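Local coordinates for MNMC2 (Aquifex aeolicus, PDB 3VYW), which transfers a methyl group from S-adenosylmethionine to the modified wobble uridine of tRNA, acting without the oxidase domain to which MnmC2 is usually fused, at residues A[156-161]-A[166-171]; A[140-145]-A[150-155]; A[8-13]-A[295-300]. One frame throughout, in Å; residues are numbered along the deposited sequence.

Contact 1 (A[156-161]-A[166-171]); sequences ERVPEY and LSLKVL
Arg157 leads the segment across to strand 166-172 with the aliphatic part of its side chain: CB meets Leu168 CD1 at 3.9 Å and CD meets Leu166 CD2 at 4.1 Å. With CG anti to its carbonyl carbon (chi1 -76°), the chain runs over Tyr161, whose ring plane lies 3.5 Å beneath Arg157 CG, toward the rim. The guanidinium turns back along its own helix, where NH1 forms a salt bridge with Glu156 OE1 and a hydrogen bond to Phe153 O. Val158 adds CG2 beside the same Leu168 methyl. Pro159, entered through a cis peptide bond, turns the chain into the strand, and its carbonyl O accepts a hydrogen bond from Val170 N at 3.0 Å. Glu160 follows in a non-hydrogen-bonded pair with Lys169; its CG lies 4.3 Å from Lys169 CB, and its CA-H points at Leu168 O. Tyr161 and Leu168 form a hydrogen-bonded pair, Tyr161 N to Leu168 O at 3.0 Å and Leu168 N to Tyr161 O at 2.9 Å. Tyr161 CD2 touches Leu166 CD2 at 4.1 Å, the two side chains lying roughly perpendicular. Leu168 packs on Leu154 of the preceding helix, and Val170 lies beside Glu133, which binds S-adenosylmethionine. The arrangement is a beta hairpin in which strand 160-162 extends the edge of the mixed sheet of a Rossmann-like methyltransferase by pairing antiparallel with strand 166-172.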
loop_
_atom_site.group_PDB
_atom_site.type_symbol
_atom_site.label_atom_id
_atom_site.label_comp_id
_atom_site.label_asym_id
_atom_site.label_seq_id
_atom_site.Cartn_x
_atom_site.Cartn_y
_atom_site.Cartn_z
ATOM N N GLU A 156 -13.831 1.529 -17.741
ATOM C CA GLU A 156 -14.574 0.790 -18.709
ATOM C C GLU A 156 -13.997 -0.583 -18.822
ATOM O O GLU A 156 -14.697 -1.515 -19.046
ATOM C CB GLU A 156 -14.513 1.476 -20.063
ATOM C CG GLU A 156 -15.591 2.503 -20.289
ATOM C CD GLU A 156 -15.246 3.546 -21.325
ATOM O OE1 GLU A 156 -14.311 3.346 -22.083
ATOM O OE2 GLU A 156 -15.944 4.558 -21.393
ATOM N N ARG A 157 -12.699 -0.689 -18.690
ATOM C CA ARG A 157 -11.994 -1.926 -18.872
ATOM C C ARG A 157 -11.852 -2.796 -17.652
ATOM O O ARG A 157 -11.387 -3.873 -17.741
ATOM C CB ARG A 157 -10.633 -1.623 -19.434
ATOM C CG ARG A 157 -10.686 -1.285 -20.890
ATOM C CD ARG A 157 -9.807 -0.150 -21.297
ATOM N NE ARG A 157 -10.018 0.159 -22.687
ATOM C CZ ARG A 157 -10.876 1.049 -23.113
ATOM N NH1 ARG A 157 -11.592 1.703 -22.259
ATOM N NH2 ARG A 157 -11.020 1.280 -24.379
ATOM N N VAL A 158 -12.170 -2.257 -16.481
ATOM C CA VAL A 158 -12.145 -3.109 -15.330
ATOM C C VAL A 158 -13.148 -4.257 -15.497
ATOM O O VAL A 158 -14.182 -3.886 -15.930
ATOM C CB VAL A 158 -12.370 -2.279 -14.076
ATOM C CG1 VAL A 158 -12.582 -3.142 -12.872
ATOM C CG2 VAL A 158 -11.199 -1.364 -13.872
ATOM N N PRO A 159 -12.976 -5.442 -14.971
ATOM C CA PRO A 159 -11.774 -5.862 -14.273
ATOM C C PRO A 159 -10.792 -6.668 -15.079
ATOM O O PRO A 159 -9.709 -6.898 -14.642
ATOM C CB PRO A 159 -12.322 -6.751 -13.163
ATOM C CG PRO A 159 -13.713 -6.998 -13.495
ATOM C CD PRO A 159 -14.170 -5.815 -14.240
ATOM N N GLU A 160 -11.163 -7.120 -16.268
ATOM C CA GLU A 160 -10.238 -7.852 -17.074
ATOM C C GLU A 160 -10.283 -7.305 -18.478
ATOM O O GLU A 160 -11.330 -7.080 -19.007
ATOM C CB GLU A 160 -10.547 -9.339 -17.016
ATOM C CG GLU A 160 -9.468 -10.146 -16.320
ATOM C CD GLU A 160 -9.953 -11.463 -15.740
ATOM O OE1 GLU A 160 -9.341 -12.507 -16.029
ATOM O OE2 GLU A 160 -10.939 -11.453 -14.980
ATOM N N TYR A 161 -9.129 -7.011 -19.034
ATOM C CA TYR A 161 -9.053 -6.527 -20.381
ATOM C C TYR A 161 -7.752 -6.875 -21.082
ATOM O O TYR A 161 -6.703 -6.765 -20.522
ATOM C CB TYR A 161 -9.243 -5.033 -20.380
ATOM C CG TYR A 161 -9.154 -4.410 -21.728
ATOM C CD1 TYR A 161 -10.208 -4.457 -22.601
ATOM C CD2 TYR A 161 -8.024 -3.774 -22.130
ATOM C CE1 TYR A 161 -10.125 -3.888 -23.837
ATOM C CE2 TYR A 161 -7.941 -3.206 -23.358
ATOM C CZ TYR A 161 -8.994 -3.268 -24.207
ATOM O OH TYR A 161 -8.909 -2.697 -25.432
ATOM N N LEU A 166 -2.822 -2.386 -23.916
ATOM C CA LEU A 166 -3.044 -2.509 -22.513
ATOM C C LEU A 166 -3.461 -3.869 -22.056
ATOM O O LEU A 166 -4.366 -4.433 -22.576
ATOM C CB LEU A 166 -4.093 -1.498 -22.098
ATOM C CG LEU A 166 -4.590 -1.600 -20.678
ATOM C CD1 LEU A 166 -3.519 -1.210 -19.708
ATOM C CD2 LEU A 166 -5.775 -0.710 -20.509
ATOM N N SER A 167 -2.817 -4.383 -21.031
ATOM C CA SER A 167 -3.297 -5.580 -20.396
ATOM C C SER A 167 -3.697 -5.280 -18.965
ATOM O O SER A 167 -2.945 -4.722 -18.241
ATOM C CB SER A 167 -2.229 -6.625 -20.418
ATOM O OG SER A 167 -2.810 -7.869 -20.186
ATOM N N LEU A 168 -4.908 -5.619 -18.579
ATOM C CA LEU A 168 -5.399 -5.315 -17.256
ATOM C C LEU A 168 -5.974 -6.524 -16.559
ATOM O O LEU A 168 -6.810 -7.174 -17.083
ATOM C CB LEU A 168 -6.490 -4.265 -17.391
ATOM C CG LEU A 168 -6.619 -3.091 -16.450
ATOM C CD1 LEU A 168 -7.978 -2.472 -16.639
ATOM C CD2 LEU A 168 -6.432 -3.493 -15.020
ATOM N N LYS A 169 -5.513 -6.851 -15.379
ATOM C CA LYS A 169 -6.271 -7.748 -14.550
ATOM C C LYS A 169 -6.337 -7.248 -13.153
ATOM O O LYS A 169 -5.340 -7.088 -12.533
ATOM C CB LYS A 169 -5.692 -9.144 -14.538
ATOM C CG LYS A 169 -4.693 -9.421 -15.619
ATOM C CD LYS A 169 -4.840 -10.821 -16.178
ATOM C CE LYS A 169 -3.545 -11.596 -16.065
ATOM N NZ LYS A 169 -2.410 -10.910 -16.722
ATOM N N VAL A 170 -7.518 -7.059 -12.635
ATOM C CA VAL A 170 -7.662 -6.714 -11.268
ATOM C C VAL A 170 -8.221 -7.948 -10.661
ATOM O O VAL A 170 -9.241 -8.386 -11.061
ATOM C CB VAL A 170 -8.665 -5.599 -11.119
ATOM C CG1 VAL A 170 -8.866 -5.262 -9.674
ATOM C CG2 VAL A 170 -8.206 -4.392 -11.865
ATOM N N LEU A 171 -7.535 -8.541 -9.712
ATOM C CA LEU A 171 -8.006 -9.762 -9.134
ATOM C C LEU A 171 -8.651 -9.456 -7.832
ATOM O O LEU A 171 -8.040 -8.955 -6.930
ATOM C CB LEU A 171 -6.856 -10.704 -8.905
ATOM C CG LEU A 171 -5.894 -10.847 -10.060
ATOM C CD1 LEU A 171 -4.681 -11.650 -9.683
ATOM C CD2 LEU A 171 -6.570 -11.440 -11.262
#

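Contact 2 (A[140-145]-A[150-155]); sequences FPILPE and IHEFLL
Phe140 lays one face of its ring under the Leu155 side chain: CD2 of Leu155 sits 3.7 Å from the ring centroid, only 11° off the normal, a CH-pi contact. The other Leu155 methyl, CD1, meets Ile142 CD1 at 3.8 Å and also lies over the centre of the His151 ring. Ile142 reaches back along the helix too, its CG2 3.9 Å from Glu152 CG. His151 is enclosed between hydrophobic groups, because on the face opposite Leu155 CD1 come Leu143 CG and CD1, the latter offset toward the rim. With its CG anti to the backbone N (chi1 -163°), the imidazole swings toward the loop, so that ND1 receives a weak hydrogen bond from Leu143 N at 3.3 Å, while Pro141 O approaches CE1 in the ring plane at 3.5 Å. The other nitrogen, NE2, is hydrogen-bonded to the carbonyl O of Leu107, a residue that binds S-adenosylmethionine. One ring nitrogen therefore accepts from an amide and the other faces a carbonyl, a pattern consistent with the ring hydrogen on NE2; together with the leucines on both faces, it probably limits rotation of the imidazole and links the loop and helix 148-157 to the cofactor-binding segment.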
loop_
_atom_site.group_PDB
_atom_site.type_symbol
_atom_site.label_atom_id
_atom_site.label_comp_id
_atom_site.label_asym_id
_atom_site.label_seq_id
_atom_site.Cartn_x
_atom_site.Cartn_y
_atom_site.Cartn_z
ATOM N N PHE A 140 -17.503 5.306 -8.924
ATOM C CA PHE A 140 -16.253 5.958 -8.653
ATOM C C PHE A 140 -16.381 7.418 -8.929
ATOM O O PHE A 140 -16.980 7.797 -9.868
ATOM C CB PHE A 140 -15.141 5.408 -9.526
ATOM C CG PHE A 140 -14.970 3.935 -9.444
ATOM C CD1 PHE A 140 -15.753 3.107 -10.180
ATOM C CD2 PHE A 140 -14.019 3.390 -8.647
ATOM C CE1 PHE A 140 -15.594 1.767 -10.128
ATOM C CE2 PHE A 140 -13.856 2.044 -8.583
ATOM C CZ PHE A 140 -14.649 1.229 -9.324
ATOM N N PRO A 141 -15.779 8.236 -8.096
ATOM C CA PRO A 141 -15.613 9.639 -8.389
ATOM C C PRO A 141 -14.683 9.721 -9.539
ATOM O O PRO A 141 -13.716 9.032 -9.566
ATOM C CB PRO A 141 -14.913 10.156 -7.159
ATOM C CG PRO A 141 -15.308 9.245 -6.099
ATOM C CD PRO A 141 -15.366 7.917 -6.736
ATOM N N ILE A 142 -14.985 10.555 -10.507
ATOM C CA ILE A 142 -14.177 10.604 -11.695
ATOM C C ILE A 142 -13.215 11.727 -11.588
ATOM O O ILE A 142 -13.522 12.769 -11.080
ATOM C CB ILE A 142 -14.997 10.775 -12.961
ATOM C CG1 ILE A 142 -16.097 9.757 -13.006
ATOM C CG2 ILE A 142 -14.135 10.576 -14.167
ATOM C CD1 ILE A 142 -15.623 8.406 -13.446
ATOM N N LEU A 143 -12.026 11.469 -12.068
ATOM C CA LEU A 143 -10.990 12.446 -12.046
ATOM C C LEU A 143 -11.349 13.602 -12.940
ATOM O O LEU A 143 -11.959 13.443 -13.952
ATOM C CB LEU A 143 -9.657 11.811 -12.429
ATOM C CG LEU A 143 -8.938 10.946 -11.395
ATOM C CD1 LEU A 143 -7.758 10.251 -11.999
ATOM C CD2 LEU A 143 -8.477 11.724 -10.208
ATOM N N PRO A 144 -10.987 14.784 -12.507
ATOM C CA PRO A 144 -11.174 16.013 -13.263
ATOM C C PRO A 144 -10.199 16.104 -14.401
ATOM O O PRO A 144 -9.215 15.426 -14.366
ATOM C CB PRO A 144 -10.850 17.076 -12.248
ATOM C CG PRO A 144 -9.940 16.419 -11.312
ATOM C CD PRO A 144 -10.444 15.039 -11.180
ATOM N N GLU A 145 -10.554 17.074 -15.367
ATOM C CA GLU A 145 -9.586 17.163 -16.434
ATOM C C GLU A 145 -8.365 17.803 -15.872
ATOM O O GLU A 145 -8.441 18.596 -14.985
ATOM C CB GLU A 145 -10.107 17.952 -17.629
ATOM C CG GLU A 145 -10.661 17.136 -18.778
ATOM C CD GLU A 145 -10.107 15.717 -18.910
ATOM O OE1 GLU A 145 -9.538 15.112 -17.962
ATOM O OE2 GLU A 145 -10.280 15.178 -20.026
ATOM N N ILE A 150 -8.981 9.534 -19.495
ATOM C CA ILE A 150 -8.157 8.406 -19.163
ATOM C C ILE A 150 -8.711 7.591 -18.027
ATOM O O ILE A 150 -8.597 6.407 -18.021
ATOM C CB ILE A 150 -6.743 8.875 -18.869
ATOM C CG1 ILE A 150 -5.781 7.730 -18.966
ATOM C CG2 ILE A 150 -6.658 9.473 -17.502
ATOM C CD1 ILE A 150 -6.021 6.863 -20.157
ATOM N N HIS A 151 -9.268 8.244 -17.033
ATOM C CA HIS A 151 -9.877 7.528 -15.962
ATOM C C HIS A 151 -11.082 6.717 -16.332
ATOM O O HIS A 151 -11.237 5.599 -15.897
ATOM C CB HIS A 151 -10.196 8.480 -14.844
ATOM C CG HIS A 151 -10.458 7.803 -13.549
ATOM N ND1 HIS A 151 -11.315 8.260 -12.667
ATOM C CD2 HIS A 151 -9.947 6.656 -13.024
ATOM C CE1 HIS A 151 -11.343 7.460 -11.632
ATOM N NE2 HIS A 151 -10.508 6.477 -11.854
ATOM N N GLU A 152 -11.960 7.298 -17.121
ATOM C CA GLU A 152 -13.133 6.637 -17.620
ATOM C C GLU A 152 -12.763 5.502 -18.508
ATOM O O GLU A 152 -13.393 4.498 -18.519
ATOM C CB GLU A 152 -14.060 7.606 -18.326
ATOM C CG GLU A 152 -14.789 8.518 -17.366
ATOM C CD GLU A 152 -15.802 9.394 -18.029
ATOM O OE1 GLU A 152 -15.794 10.610 -17.796
ATOM O OE2 GLU A 152 -16.621 8.847 -18.762
ATOM N N PHE A 153 -11.709 5.676 -19.257
ATOM C CA PHE A 153 -11.211 4.644 -20.106
ATOM C C PHE A 153 -10.757 3.430 -19.339
ATOM O O PHE A 153 -11.019 2.338 -19.739
ATOM C CB PHE A 153 -10.096 5.241 -20.933
ATOM C CG PHE A 153 -9.239 4.261 -21.645
ATOM C CD1 PHE A 153 -9.391 4.067 -22.970
ATOM C CD2 PHE A 153 -8.230 3.610 -21.007
ATOM C CE1 PHE A 153 -8.586 3.206 -23.641
ATOM C CE2 PHE A 153 -7.431 2.740 -21.663
ATOM C CZ PHE A 153 -7.600 2.546 -22.986
ATOM N N LEU A 154 -10.051 3.627 -18.243
ATOM C CA LEU A 154 -9.660 2.551 -17.373
ATOM C C LEU A 154 -10.818 1.870 -16.711
ATOM O O LEU A 154 -10.847 0.700 -16.575
ATOM C CB LEU A 154 -8.708 3.055 -16.315
ATOM C CG LEU A 154 -8.234 2.056 -15.282
ATOM C CD1 LEU A 154 -7.324 1.059 -15.923
ATOM C CD2 LEU A 154 -7.496 2.763 -14.194
ATOM N N LEU A 155 -11.773 2.633 -16.266
ATOM C CA LEU A 155 -12.906 2.074 -15.591
ATOM C C LEU A 155 -13.740 1.181 -16.479
ATOM O O LEU A 155 -14.258 0.206 -16.039
ATOM C CB LEU A 155 -13.722 3.157 -14.911
ATOM C CG LEU A 155 -13.024 3.850 -13.759
ATOM C CD1 LEU A 155 -13.762 5.087 -13.381
ATOM C CD2 LEU A 155 -12.923 2.923 -12.591
#

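Contact 3 (A[8-13]-A[295-300])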
loop_
_atom_site.group_PDB
_atom_site.type_symbol
_atom_site.label_atom_id
_atom_site.label_comp_id
_atom_site.label_asym_id
_atom_site.label_seq_id
_atom_site.Cartn_x
_atom_site.Cartn_y
_atom_site.Cartn_z
ATOM N N LYS A 8 -11.343 -4.388 22.924
ATOM C CA LYS A 8 -10.818 -4.917 24.149
ATOM C C LYS A 8 -11.138 -6.347 24.359
ATOM O O LYS A 8 -10.371 -7.066 24.910
ATOM C CB LYS A 8 -11.300 -4.121 25.309
ATOM C CG LYS A 8 -11.106 -4.857 26.588
ATOM C CD LYS A 8 -10.906 -3.893 27.701
ATOM C CE LYS A 8 -11.381 -4.462 28.990
ATOM N NZ LYS A 8 -11.323 -3.392 29.992
ATOM N N ASN A 9 -12.325 -6.733 23.964
ATOM C CA ASN A 9 -12.727 -8.098 24.019
ATOM C C ASN A 9 -11.895 -8.906 23.095
ATOM O O ASN A 9 -11.518 -9.993 23.395
ATOM C CB ASN A 9 -14.181 -8.224 23.603
ATOM C CG ASN A 9 -15.130 -7.906 24.706
ATOM O OD1 ASN A 9 -14.745 -7.727 25.836
ATOM N ND2 ASN A 9 -16.380 -7.833 24.376
ATOM N N TYR A 10 -11.651 -8.366 21.929
ATOM C CA TYR A 10 -10.926 -9.049 20.914
ATOM C C TYR A 10 -9.540 -9.307 21.382
ATOM O O TYR A 10 -9.017 -10.356 21.190
ATOM C CB TYR A 10 -10.902 -8.182 19.682
ATOM C CG TYR A 10 -10.305 -8.823 18.490
ATOM C CD1 TYR A 10 -11.085 -9.266 17.481
ATOM C CD2 TYR A 10 -8.971 -8.958 18.370
ATOM C CE1 TYR A 10 -10.545 -9.846 16.389
ATOM C CE2 TYR A 10 -8.426 -9.552 17.287
ATOM C CZ TYR A 10 -9.232 -9.991 16.304
ATOM O OH TYR A 10 -8.719 -10.565 15.211
ATOM N N LEU A 11 -8.935 -8.314 21.986
ATOM C CA LEU A 11 -7.618 -8.453 22.505
ATOM C C LEU A 11 -7.537 -9.444 23.609
ATOM O O LEU A 11 -6.655 -10.243 23.652
ATOM C CB LEU A 11 -7.138 -7.131 23.044
ATOM C CG LEU A 11 -5.865 -7.270 23.824
ATOM C CD1 LEU A 11 -4.736 -7.533 22.881
ATOM C CD2 LEU A 11 -5.600 -6.061 24.642
ATOM N N GLU A 12 -8.458 -9.366 24.539
ATOM C CA GLU A 12 -8.446 -10.273 25.646
ATOM C C GLU A 12 -8.634 -11.642 25.101
ATOM O O GLU A 12 -8.021 -12.571 25.505
ATOM C CB GLU A 12 -9.573 -9.951 26.590
ATOM C CG GLU A 12 -9.219 -8.936 27.644
ATOM C CD GLU A 12 -10.415 -8.453 28.398
ATOM O OE1 GLU A 12 -10.252 -7.958 29.508
ATOM O OE2 GLU A 12 -11.528 -8.579 27.883
ATOM N N SER A 13 -9.512 -11.758 24.155
ATOM C CA SER A 13 -9.774 -13.030 23.608
ATOM C C SER A 13 -8.570 -13.613 22.916
ATOM O O SER A 13 -8.293 -14.773 23.064
ATOM C CB SER A 13 -10.957 -12.918 22.684
ATOM O OG SER A 13 -10.915 -13.885 21.701
ATOM N N ILE A 295 -2.467 -9.322 13.520
ATOM C CA ILE A 295 -1.178 -8.968 13.021
ATOM C C ILE A 295 -0.721 -7.745 13.722
ATOM O O ILE A 295 0.404 -7.613 14.057
ATOM C CB ILE A 295 -1.241 -8.712 11.525
ATOM C CG1 ILE A 295 -1.403 -10.029 10.799
ATOM C CG2 ILE A 295 0.003 -8.016 11.060
ATOM C CD1 ILE A 295 -1.813 -9.934 9.374
ATOM N N LEU A 296 -1.631 -6.835 13.933
ATOM C CA LEU A 296 -1.374 -5.675 14.713
ATOM C C LEU A 296 -1.061 -5.990 16.150
ATOM O O LEU A 296 -0.173 -5.426 16.697
ATOM C CB LEU A 296 -2.552 -4.709 14.618
ATOM C CG LEU A 296 -2.521 -3.411 15.425
ATOM C CD1 LEU A 296 -1.345 -2.552 15.071
ATOM C CD2 LEU A 296 -3.761 -2.607 15.238
ATOM N N ILE A 297 -1.802 -6.879 16.768
ATOM C CA ILE A 297 -1.560 -7.215 18.137
ATOM C C ILE A 297 -0.198 -7.839 18.324
ATOM O O ILE A 297 0.514 -7.505 19.207
ATOM C CB ILE A 297 -2.638 -8.153 18.683
ATOM C CG1 ILE A 297 -3.961 -7.435 18.826
ATOM C CG2 ILE A 297 -2.235 -8.691 20.026
ATOM C CD1 ILE A 297 -5.152 -8.338 18.975
ATOM N N ASP A 298 0.179 -8.713 17.430
ATOM C CA ASP A 298 1.442 -9.355 17.500
ATOM C C ASP A 298 2.553 -8.365 17.431
ATOM O O ASP A 298 3.552 -8.553 18.030
ATOM C CB ASP A 298 1.599 -10.241 16.316
ATOM C CG ASP A 298 0.902 -11.489 16.458
ATOM O OD1 ASP A 298 0.376 -11.730 17.529
ATOM O OD2 ASP A 298 0.874 -12.219 15.480
ATOM N N TYR A 299 2.371 -7.343 16.627
ATOM C CA TYR A 299 3.345 -6.300 16.475
ATOM C C TYR A 299 3.568 -5.493 17.735
ATOM O O TYR A 299 4.673 -5.220 18.116
ATOM C CB TYR A 299 2.925 -5.424 15.309
ATOM C CG TYR A 299 3.709 -4.176 15.087
ATOM C CD1 TYR A 299 4.866 -4.199 14.384
ATOM C CD2 TYR A 299 3.262 -2.971 15.547
ATOM C CE1 TYR A 299 5.577 -3.058 14.165
ATOM C CE2 TYR A 299 3.967 -1.822 15.340
ATOM C CZ TYR A 299 5.121 -1.869 14.639
ATOM O OH TYR A 299 5.801 -0.726 14.411
ATOM N N LEU A 300 2.488 -5.122 18.380
ATOM C CA LEU A 300 2.551 -4.371 19.592
ATOM C C LEU A 300 3.237 -5.145 20.683
ATOM O O LEU A 300 3.948 -4.593 21.469
ATOM C CB LEU A 300 1.170 -3.924 20.008
ATOM C CG LEU A 300 0.618 -2.866 19.094
ATOM C CD1 LEU A 300 -0.827 -2.585 19.382
ATOM C CD2 LEU A 300 1.425 -1.601 19.184
#
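The shortest polar bond here, Ser13 N to Asn9 O at 2.8 Å, is a helical one, and the turn it closes presents Tyr10 and Leu11 to Ile297; no hydrogen bond crosses between segments 8-13 and 295-300. Ile297 alone carries the contact from the side of helix 292-303. With CG1 anti to the carbonyl carbon (chi1 -70°) and the chain extended beyond it (chi2 163°), CD1 reaches toward helix 3-18. This methyl arrives at the edge of the Tyr10 ring, close to the ring plane, and lies 3.9 Å from Tyr10 CE2, approaching CD2 just as closely. The other branch, CG2, meets Leu11 CD1 at 4.0 Å, and the same leucine methyl reaches Ile297 CD1. The closest pair of CA atoms, Leu11 CA and Ile297 CA, is 7.6 Å apart. Phe27 and Phe34 of helix 24-37 pack on Leu11 and Ile297 respectively, so a third helix completes the cluster. Replacing Ile297 by an alanine would probably open a gap between the helices, since the Tyr10 ring edge and Leu11 CD1 would lose their contacts with its CD1 and CG2 methyls. Beyond this contact, Asp298 OD1 is hydrogen-bonded to Tyr14 OH, a polar tie between the same helices, and Tyr10 OH bonds weakly to Glu291. Cohesion between the two segments is thus purely apolar, resting on the shape of one branched side chain rather than on directed bonds.

Contacts 1 and 2 adjoin in the methyltransferase domain, their centres 14 Å apart. They follow one another along the chain, contact 2 before contact 1, and share helix 148-157, which packs Phe153 onto Leu166 of strand 166-172. Helix 148-157 thus connects the loop 140-145 to the edge of the sheet, in a region whose residues lie next to several that bind S-adenosylmethionine. Contact 3 lies on the opposite side of the chain's centre, about 37 Å from contact 1 and 39 Å from contact 2 between centres. It joins helices 3-18 and 292-303, near the two chain ends, so the intervening sequence, including both other contacts, is bracketed by a separate helical packing.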